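Local coordinates for protein autolysin E (PDB 4PI8) that probably hydrolyses glycosidic bonds in the NAG-NAM glycan strands of peptidoglycan, as a staphylococcal autolysin of the endo-beta-N-acetylglucosaminidase family, at residues Met17-Gly22 / Glu40-Met45; Ile23-Glu28 / Gln191-Ser196. The protein carries 1 engineered substitution. One frame throughout, in Å; residues are numbered along the deposited sequence.

Interaction 1 packs the end of helix 11-18 against helix 38-45 and is largely buried and apolar, with Gln-18, Ile-41 and Met-45 at its centre. Interaction 2 joins the start of strand 26-29 to the loop between helices 179-184 and 200-215; it is partly buried, polar, and lines the pocket that holds the disaccharide. The two contacts are neighbours, and their segments alternate along the chain. The amide of Gln-18 connects them: its NE2 bonds to Gln-193 OE1 and its OE1 to Gln-25 NE2, so the polar end of a residue packed in the first contact probably helps to position two residues of the second.

Interaction 1: Met17-Gly22 / Glu40-Met45; sequences MQQGKG and EIAKAM
Gln-18 and Met-45 form the tightest meeting between the last turn of helix 11-18 and helix 38-45, and it is a van der Waals one. The Met-45 sulfur lies 3.5 Å from Gln-18 CG, and the methyl CE follows at 3.7 Å from the same CG, so the thioether runs across the aliphatic base of the glutamine. Met-45 CG sits between its own backbone N and carbonyl carbon (chi1 64°), and a bend at chi3 (-75°) brings CE back to Gln-18 CG. Phe-11, Ala-14, Val-15 and Trp-184 also touch Met-45. One turn earlier on the same helix, Ile-41 brings its CG2 branch to 3.9 Å from Gln-18 CB, while its CD1 approaches Gln-19 CG more loosely at 4.4 Å.

Polar groups lie at the margins of this packing. The chain of Gln-18 bends at chi2 (-64°) and carries its amide away from the thioether, where it is held by Gln-193 and Gln-25. Gln-19, the first residue to leave helical geometry, instead extends beyond CG; its NE2 passes 4.1 Å from Ala-42 CB and bonds to Asn-38 O, at the start of helix 38-45.

The two glutamines thus share one apolar surface but differ in their polar ends: the amide of Gln-18 bonds away from helix 38-45, whereas that of Gln-19 bonds to its first turn. For Gln-18, buried and bonded at both amide atoms, this implies a side chain fixed in rotation, which probably helps to hold Gln-193 of the glycan pocket in place.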
ATOM      1  N   MET A  17       7.972  10.212 -18.362  1.00 14.79           N
ATOM      2  CA  MET A  17       8.534  10.452 -17.020  1.00 14.77           C
ATOM      3  C   MET A  17       8.739   9.122 -16.258  1.00 13.60           C
ATOM      4  O   MET A  17       9.747   8.934 -15.687  1.00 13.88           O
ATOM      5  CB  MET A  17       7.633  11.433 -16.276  1.00 14.11           C
ATOM      6  CG  MET A  17       7.665  12.831 -16.873  1.00 15.02           C
ATOM      7  SD  MET A  17       6.396  13.974 -16.346  1.00 15.49           S
ATOM      8  CE  MET A  17       7.010  14.431 -14.779  1.00 14.97           C
ATOM      9  N   GLN A  18       7.723   8.229 -16.315  1.00 14.21           N
ATOM     10  CA  GLN A  18       7.804   6.926 -15.616  1.00 14.33           C
ATOM     11  C   GLN A  18       8.936   6.049 -16.176  1.00 15.24           C
ATOM     12  O   GLN A  18       9.495   5.243 -15.479  1.00 15.30           O
ATOM     13  CB  GLN A  18       6.506   6.171 -15.759  1.00 14.47           C
ATOM     14  CG  GLN A  18       5.305   6.770 -15.072  1.00 14.07           C
ATOM     15  CD  GLN A  18       5.353   6.860 -13.552  1.00 12.26           C
ATOM     16  OE1 GLN A  18       6.230   6.270 -12.922  1.00 14.05           O
ATOM     17  NE2 GLN A  18       4.382   7.545 -13.011  1.00 13.35           N
ATOM     18  N   GLN A  19       9.238   6.283 -17.463  1.00 15.89           N
ATOM     19  CA  GLN A  19      10.310   5.572 -18.157  1.00 16.42           C
ATOM     20  C   GLN A  19      11.659   6.284 -18.036  1.00 16.76           C
ATOM     21  O   GLN A  19      12.689   5.864 -18.629  1.00 18.30           O
ATOM     22  CB  GLN A  19       9.938   5.448 -19.640  1.00 16.42           C
ATOM     23  CG  GLN A  19       8.723   4.595 -19.896  1.00 17.99           C
ATOM     24  CD  GLN A  19       8.201   4.668 -21.331  1.00 21.05           C
ATOM     25  OE1 GLN A  19       8.535   5.596 -22.089  1.00 21.54           O
ATOM     26  NE2 GLN A  19       7.384   3.703 -21.712  1.00 20.82           N
ATOM     27  N   GLY A  20      11.728   7.339 -17.234  1.00 14.84           N
ATOM     28  CA  GLY A  20      12.953   8.117 -17.123  1.00 15.58           C
ATOM     29  C   GLY A  20      14.132   7.425 -16.491  1.00 15.39           C
ATOM     30  O   GLY A  20      14.062   6.330 -15.869  1.00 15.99           O
ATOM     31  N   LYS A  21      15.280   8.068 -16.584  1.00 15.60           N
ATOM     32  CA  LYS A  21      16.535   7.437 -16.181  1.00 16.86           C
ATOM     33  C   LYS A  21      16.589   7.028 -14.728  1.00 18.72           C
ATOM     34  O   LYS A  21      16.369   7.825 -13.828  1.00 17.56           O
ATOM     35  CB  LYS A  21      17.753   8.345 -16.484  1.00 18.94           C
ATOM     36  CG  LYS A  21      19.070   7.657 -16.154  1.00 20.82           C
ATOM     37  CD  LYS A  21      20.229   8.578 -16.512  1.00 23.29           C
ATOM     38  CE  LYS A  21      21.536   7.916 -16.205  1.00 25.95           C
ATOM     39  NZ  LYS A  21      21.766   6.740 -17.103  1.00 30.43           N
ATOM     40  N   GLY A  22      16.947   5.756 -14.505  1.00 18.90           N
ATOM     41  CA  GLY A  22      17.136   5.246 -13.166  1.00 19.85           C
ATOM     42  C   GLY A  22      15.915   4.930 -12.324  1.00 20.89           C
ATOM     43  O   GLY A  22      16.074   4.511 -11.170  1.00 23.53           O
ATOM     44  N   GLU A  40       5.933  -2.485 -20.872  1.00 21.47           N
ATOM     45  CA  GLU A  40       5.274  -3.029 -19.661  1.00 20.86           C
ATOM     46  C   GLU A  40       4.857  -1.913 -18.735  1.00 21.52           C
ATOM     47  O   GLU A  40       3.751  -1.911 -18.222  1.00 21.41           O
ATOM     48  CB  GLU A  40       6.179  -4.023 -18.954  1.00 22.29           C
ATOM     49  CG  GLU A  40       6.277  -5.340 -19.748  1.00 27.28           C
ATOM     50  CD  GLU A  40       7.378  -6.229 -19.267  1.00 28.16           C
ATOM     51  OE1 GLU A  40       8.378  -5.785 -18.666  1.00 27.07           O
ATOM     52  OE2 GLU A  40       7.239  -7.456 -19.527  1.00 31.51           O
ATOM     53  N   ILE A  41       5.748  -0.940 -18.571  1.00 20.73           N
ATOM     54  CA  ILE A  41       5.426   0.235 -17.717  1.00 18.95           C
ATOM     55  C   ILE A  41       4.247   0.962 -18.300  1.00 18.19           C
ATOM     56  O   ILE A  41       3.251   1.275 -17.610  1.00 18.94           O
ATOM     57  CB  ILE A  41       6.610   1.173 -17.628  1.00 18.21           C
ATOM     58  CG1 ILE A  41       7.734   0.567 -16.856  1.00 20.09           C
ATOM     59  CG2 ILE A  41       6.168   2.502 -16.990  1.00 17.65           C
ATOM     60  CD1 ILE A  41       9.087   1.248 -17.079  1.00 20.75           C
ATOM     61  N   ALA A  42       4.289   1.280 -19.602  1.00 19.06           N
ATOM     62  CA  ALA A  42       3.206   1.972 -20.233  1.00 18.85           C
ATOM     63  C   ALA A  42       1.862   1.245 -20.131  1.00 19.49           C
ATOM     64  O   ALA A  42       0.831   1.858 -19.920  1.00 20.28           O
ATOM     65  CB  ALA A  42       3.537   2.289 -21.706  1.00 20.52           C
ATOM     66  N   LYS A  43       1.887  -0.081 -20.362  1.00 21.04           N
ATOM     67  CA  LYS A  43       0.675  -0.867 -20.303  1.00 23.22           C
ATOM     68  C   LYS A  43       0.035  -0.823 -18.879  1.00 19.61           C
ATOM     69  O   LYS A  43      -1.166  -0.648 -18.703  1.00 21.75           O
ATOM     70  CB  LYS A  43       0.982  -2.330 -20.707  1.00 27.03           C
ATOM     71  CG  LYS A  43      -0.252  -3.223 -20.650  1.00 33.33           C
ATOM     72  CD  LYS A  43       0.017  -4.685 -20.977  1.00 42.72           C
ATOM     73  CE  LYS A  43      -1.130  -5.517 -20.419  1.00 47.43           C
ATOM     74  NZ  LYS A  43      -1.083  -6.931 -20.877  1.00 53.12           N
ATOM     75  N   ALA A  44       0.926  -0.964 -17.910  1.00 20.35           N
ATOM     76  CA  ALA A  44       0.547  -1.057 -16.482  1.00 18.75           C
ATOM     77  C   ALA A  44      -0.128   0.211 -15.982  1.00 18.89           C
ATOM     78  O   ALA A  44      -1.081   0.157 -15.206  1.00 21.10           O
ATOM     79  CB  ALA A  44       1.728  -1.379 -15.605  1.00 19.28           C
ATOM     80  N   MET A  45       0.304   1.369 -16.495  1.00 16.84           N
ATOM     81  CA  MET A  45      -0.244   2.646 -16.070  1.00 19.10           C
ATOM     82  C   MET A  45      -1.446   3.088 -16.890  1.00 18.08           C
ATOM     83  O   MET A  45      -2.112   4.085 -16.584  1.00 19.49           O
ATOM     84  CB  MET A  45       0.870   3.734 -15.929  1.00 20.79           C
ATOM     85  CG  MET A  45       1.503   4.030 -17.237  1.00 19.70           C
ATOM     86  SD  MET A  45       2.910   5.146 -17.099  1.00 17.82           S
ATOM     87  CE  MET A  45       2.048   6.669 -16.841  1.00 19.07           C
TER

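Interaction 2: Ile23-Glu28 / Gln191-Ser196. With AMU (N-acetyl-beta-muramic acid), chain B; NAG (2-acetamido-2-deoxy-beta-D-glucopyranose), chain C; SO4 (sulfate ion), chain N.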
ATOM      1  N   ILE A  23      14.728   5.197 -12.847  1.00 18.18           N
ATOM      2  CA  ILE A  23      13.479   5.022 -12.042  1.00 17.72           C
ATOM      3  C   ILE A  23      13.212   3.507 -11.988  1.00 19.85           C
ATOM      4  O   ILE A  23      13.100   2.885 -13.044  1.00 22.09           O
ATOM      5  CB  ILE A  23      12.342   5.793 -12.634  1.00 17.95           C
ATOM      6  CG1 ILE A  23      12.628   7.313 -12.532  1.00 17.91           C
ATOM      7  CG2 ILE A  23      11.020   5.411 -11.960  1.00 18.61           C
ATOM      8  CD1 ILE A  23      11.781   8.139 -13.458  1.00 17.59           C
ATOM      9  N   VAL A  24      13.057   2.998 -10.786  1.00 18.38           N
ATOM     10  CA  VAL A  24      12.887   1.537 -10.592  1.00 19.14           C
ATOM     11  C   VAL A  24      11.428   1.149 -10.804  1.00 18.62           C
ATOM     12  O   VAL A  24      10.554   1.670 -10.107  1.00 19.17           O
ATOM     13  CB  VAL A  24      13.381   1.109  -9.218  1.00 19.44           C
ATOM     14  CG1 VAL A  24      13.137  -0.396  -9.009  1.00 21.47           C
ATOM     15  CG2 VAL A  24      14.869   1.466  -9.056  1.00 22.41           C
ATOM     16  N   GLN A  25      11.180   0.294 -11.779  1.00 17.01           N
ATOM     17  CA  GLN A  25       9.845  -0.191 -12.105  1.00 16.83           C
ATOM     18  C   GLN A  25      10.031  -1.686 -12.293  1.00 17.59           C
ATOM     19  O   GLN A  25      10.826  -2.075 -13.133  1.00 19.38           O
ATOM     20  CB  GLN A  25       9.278   0.386 -13.387  1.00 17.91           C
ATOM     21  CG  GLN A  25       9.370   1.941 -13.448  1.00 17.99           C
ATOM     22  CD  GLN A  25       8.181   2.673 -12.891  1.00 18.36           C
ATOM     23  OE1 GLN A  25       7.417   2.145 -12.086  1.00 19.85           O
ATOM     24  NE2 GLN A  25       8.014   3.924 -13.261  1.00 14.76           N
ATOM     25  N   THR A  26       9.344  -2.508 -11.489  1.00 16.93           N
ATOM     26  CA  THR A  26       9.617  -3.951 -11.457  1.00 18.57           C
ATOM     27  C   THR A  26       8.361  -4.761 -11.756  1.00 19.60           C
ATOM     28  O   THR A  26       7.214  -4.278 -11.717  1.00 18.21           O
ATOM     29  CB  THR A  26      10.168  -4.356 -10.111  1.00 19.24           C
ATOM     30  OG1 THR A  26       9.219  -4.047  -9.082  1.00 19.61           O
ATOM     31  CG2 THR A  26      11.476  -3.657  -9.784  1.00 21.05           C
ATOM     32  N   LYS A  27       8.602  -6.040 -12.089  1.00 20.89           N
ATOM     33  CA  LYS A  27       7.532  -6.988 -12.419  1.00 22.99           C
ATOM     34  C   LYS A  27       7.954  -8.373 -11.923  1.00 26.11           C
ATOM     35  O   LYS A  27       9.138  -8.661 -11.908  1.00 24.64           O
ATOM     36  CB  LYS A  27       7.342  -6.983 -13.937  1.00 29.55           C
ATOM     37  CG  LYS A  27       6.589  -8.107 -14.589  1.00 41.76           C
ATOM     38  CD  LYS A  27       7.148  -8.361 -15.992  1.00 49.58           C
ATOM     39  CE  LYS A  27       6.736  -9.735 -16.509  1.00 56.72           C
ATOM     40  NZ  LYS A  27       5.275  -9.984 -16.318  1.00 62.93           N
ATOM     41  N   GLU A  28       6.990  -9.171 -11.468  1.00 26.05           N
ATOM     42  CA  GLU A  28       7.269 -10.562 -11.040  1.00 32.33           C
ATOM     43  C   GLU A  28       7.277 -11.484 -12.244  1.00 34.27           C
ATOM     44  O   GLU A  28       6.305 -11.507 -13.024  1.00 38.36           O
ATOM     45  CB  GLU A  28       6.211 -11.002 -10.009  1.00 37.29           C
ATOM     46  CG  GLU A  28       6.707 -12.013  -8.973  1.00 44.92           C
ATOM     47  CD  GLU A  28       5.907 -11.928  -7.675  1.00 50.79           C
ATOM     48  OE1 GLU A  28       4.715 -11.529  -7.738  1.00 54.58           O
ATOM     49  OE2 GLU A  28       6.465 -12.233  -6.596  1.00 52.73           O
ATOM     50  N   GLN A 191       7.356  10.742  -9.079  1.00 12.86           N
ATOM     51  CA  GLN A 191       7.760  11.139  -7.768  1.00 14.02           C
ATOM     52  C   GLN A 191       6.793  10.544  -6.789  1.00 13.57           C
ATOM     53  O   GLN A 191       5.597  10.469  -7.025  1.00 13.28           O
ATOM     54  CB  GLN A 191       7.601  12.712  -7.574  1.00 16.97           C
ATOM     55  CG  GLN A 191       8.526  13.453  -8.462  1.00 20.77           C
ATOM     56  CD  GLN A 191       8.604  14.885  -8.043  1.00 20.95           C
ATOM     57  OE1 GLN A 191       8.120  15.778  -8.735  1.00 20.17           O
ATOM     58  NE2 GLN A 191       9.155  15.108  -6.894  1.00 20.86           N
ATOM     59  N   HIS A 192       7.301  10.334  -5.582  1.00 12.73           N
ATOM     60  CA  HIS A 192       6.482   9.978  -4.425  1.00 13.19           C
ATOM     61  C   HIS A 192       5.529   8.833  -4.757  1.00 13.09           C
ATOM     62  O   HIS A 192       4.315   8.932  -4.427  1.00 13.59           O
ATOM     63  CB  HIS A 192       5.754  11.188  -3.827  1.00 13.70           C
ATOM     64  CG  HIS A 192       5.397  10.952  -2.401  1.00 14.27           C
ATOM     65  ND1 HIS A 192       4.103  10.662  -1.991  1.00 14.73           N
ATOM     66  CD2 HIS A 192       6.185  10.773  -1.309  1.00 16.14           C
ATOM     67  CE1 HIS A 192       4.113  10.380  -0.702  1.00 15.96           C
ATOM     68  NE2 HIS A 192       5.356  10.424  -0.258  1.00 17.13           N
ATOM     69  N   GLN A 193       6.065   7.758  -5.256  1.00 12.44           N
ATOM     70  CA  GLN A 193       5.248   6.550  -5.616  1.00 12.81           C
ATOM     71  C   GLN A 193       5.499   5.464  -4.609  1.00 12.60           C
ATOM     72  O   GLN A 193       6.597   5.194  -4.150  1.00 14.02           O
ATOM     73  CB  GLN A 193       5.588   6.134  -7.025  1.00 13.17           C
ATOM     74  CG  GLN A 193       5.075   7.198  -7.988  1.00 12.72           C
ATOM     75  CD  GLN A 193       5.283   7.034  -9.492  1.00 12.52           C
ATOM     76  OE1 GLN A 193       4.726   7.842 -10.218  1.00 13.02           O
ATOM     77  NE2 GLN A 193       6.072   6.100  -9.919  1.00 12.88           N
ATOM     78  N   TYR A 194       4.404   4.749  -4.279  1.00 11.89           N
ATOM     79  CA  TYR A 194       4.469   3.869  -3.100  1.00 12.30           C
ATOM     80  C   TYR A 194       5.303   2.666  -3.337  1.00 12.86           C
ATOM     81  O   TYR A 194       5.889   2.119  -2.375  1.00 14.57           O
ATOM     82  CB  TYR A 194       3.038   3.485  -2.673  1.00 11.95           C
ATOM     83  CG  TYR A 194       2.972   3.068  -1.183  1.00 11.80           C
ATOM     84  CD1 TYR A 194       3.353   1.768  -0.803  1.00 12.51           C
ATOM     85  CD2 TYR A 194       2.573   3.930  -0.233  1.00 11.68           C
ATOM     86  CE1 TYR A 194       3.392   1.445   0.538  1.00 11.73           C
ATOM     87  CE2 TYR A 194       2.617   3.585   1.132  1.00 12.31           C
ATOM     88  CZ  TYR A 194       3.027   2.346   1.459  1.00 12.52           C
ATOM     89  OH  TYR A 194       3.023   2.027   2.846  1.00 14.11           O
ATOM     90  N   ALA A 195       5.335   2.145  -4.564  1.00 13.31           N
ATOM     91  CA  ALA A 195       5.978   0.898  -4.835  1.00 14.68           C
ATOM     92  C   ALA A 195       6.563   0.870  -6.221  1.00 15.46           C
ATOM     93  O   ALA A 195       6.092   1.638  -7.081  1.00 15.66           O
ATOM     94  CB  ALA A 195       4.969  -0.209  -4.665  1.00 15.40           C
ATOM     95  N   SER A 196       7.563  -0.009  -6.441  1.00 15.37           N
ATOM     96  CA  SER A 196       8.095  -0.236  -7.796  1.00 16.42           C
ATOM     97  C   SER A 196       7.391  -1.290  -8.575  1.00 14.99           C
ATOM     98  O   SER A 196       7.412  -1.283  -9.783  1.00 15.65           O
ATOM     99  CB  SER A 196       9.594  -0.514  -7.728  0.50 18.12           C
ATOM    100  OG  SER A 196       9.858  -1.743  -7.075  0.50 18.60           O
TER
HETATM  101  C1  AMU B   1       9.229   1.952  -2.457  1.00 17.17           C
HETATM  102  C2  AMU B   1       9.214   3.076  -1.462  1.00 15.82           C
HETATM  103  C3  AMU B   1       9.347   4.424  -2.188  1.00 15.15           C
HETATM  104  C4  AMU B   1      10.608   4.373  -3.082  1.00 16.34           C
HETATM  105  C5  AMU B   1      10.599   3.119  -3.908  1.00 17.36           C
HETATM  106  C6  AMU B   1      11.851   3.014  -4.782  1.00 20.32           C
HETATM  107  C7  AMU B   1       7.848   3.408   0.604  1.00 17.75           C
HETATM  108  C8  AMU B   1       6.431   3.485   1.129  1.00 16.92           C
HETATM  109  C9  AMU B   1       8.227   6.324  -1.217  1.00 16.20           C
HETATM  110  C10 AMU B   1       8.070   6.876   0.147  1.00 18.61           C
HETATM  111  C11 AMU B   1       8.318   7.432  -2.263  1.00 15.74           C
HETATM  112  O1  AMU B   1       9.157   0.692  -1.808  1.00 19.05           O
HETATM  113  O3  AMU B   1       9.408   5.518  -1.278  1.00 15.06           O
HETATM  114  O4  AMU B   1      10.547   5.574  -3.869  1.00 16.45           O
HETATM  115  O5  AMU B   1      10.518   1.986  -3.081  1.00 18.33           O
HETATM  116  O6  AMU B   1      11.785   1.931  -5.715  1.00 26.13           O
HETATM  117  O7  AMU B   1       8.802   3.501   1.347  1.00 17.14           O
HETATM  118  O10 AMU B   1       6.916   7.165   0.583  1.00 17.97           O
HETATM  119  O11 AMU B   1       9.133   7.101   0.856  1.00 20.01           O
HETATM  120  N2  AMU B   1       7.948   3.108  -0.685  1.00 16.19           N
HETATM  121  C1  NAG C   2      11.762   6.301  -3.906  1.00 16.81           C
HETATM  122  C2  NAG C   2      11.463   7.423  -4.907  1.00 16.98           C
HETATM  123  C3  NAG C   2      12.714   8.309  -5.025  1.00 17.44           C
HETATM  124  C4  NAG C   2      13.106   8.733  -3.642  1.00 21.18           C
HETATM  125  C5  NAG C   2      13.268   7.564  -2.685  1.00 21.14           C
HETATM  126  C6  NAG C   2      13.435   8.092  -1.292  1.00 26.61           C
HETATM  127  C7  NAG C   2       9.749   7.146  -6.707  1.00 16.95           C
HETATM  128  C8  NAG C   2       9.499   6.657  -8.081  1.00 15.67           C
HETATM  129  N2  NAG C   2      10.998   6.996  -6.229  1.00 15.62           N
HETATM  130  O3  NAG C   2      12.386   9.455  -5.797  1.00 17.93           O
HETATM  131  O4  NAG C   2      14.381   9.366  -3.704  1.00 23.82           O
HETATM  132  O5  NAG C   2      12.046   6.827  -2.634  1.00 19.42           O
HETATM  133  O6  NAG C   2      13.751   6.929  -0.523  1.00 27.22           O
HETATM  134  O7  NAG C   2       8.860   7.672  -6.027  1.00 16.19           O
HETATM  135  S   SO4 N 314       8.180  -2.318  -3.766  0.70 22.71           S
HETATM  136  O1  SO4 N 314       7.294  -2.388  -2.568  0.70 26.62           O
HETATM  137  O2  SO4 N 314       8.735  -0.993  -3.858  0.70 19.29           O
HETATM  138  O3  SO4 N 314       7.458  -2.857  -4.955  0.70 18.61           O
HETATM  139  O4  SO4 N 314       9.388  -3.208  -3.531  0.70 24.32           O
HETATM  140  O   HOH W   1       9.644  -4.574  -6.455  1.00 36.12           O
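Thr-26 and Ser-196 are joined by a backbone hydrogen bond, and a water links their hydroxyls. Thr-26 N donates to Ser-196 O over 2.9 Å in a nearly straight bond (174°). The same oxygen receives a CA-H...O contact from Gln-25 CA at 3.5 Å. In the conformer of Ser-196 described, the water bonds to Ser-196 OG and lies 2.7 Å from Thr-26 OG1; it also donates to two oxygens of a sulfate, probably from the crystallisation liquor. Ser-196 N binds this ion too, at 3.0 Å from sulfate O2, as does Asp-197 N.

Apolar contact falls to Val-24, whose CG1 branch, anti to the backbone N (chi1 177°), meets Ser-196 CB at 3.8 Å. The buried Gln-25 sends its OE1 to Arg-183.

The rest of segment 191-196 holds the glycan. Gln-193 N donates to the acetamido oxygen O7 of the NAG at 2.9 Å, and Tyr-194 O accepts from N2 of the N-acetylmuramic acid at 2.8 Å. The acetyl methyl C8 of the latter sugar stands over the centre of one face of the Tyr-194 ring, 3.6 Å above its plane, whereas the His-192 ring stacks on Tyr-171.

Main-chain groups read both acetamido groups, and the aromatic face adds an apolar seat for one methyl. This is consistent with a pocket that recognises N-acetylated sugars of peptidoglycan, and the bond from Thr-26 ties the pocket loop at Ser-196 to the start of strand 26-29, entered just after Val-24, itself a residue of the glycan pocket.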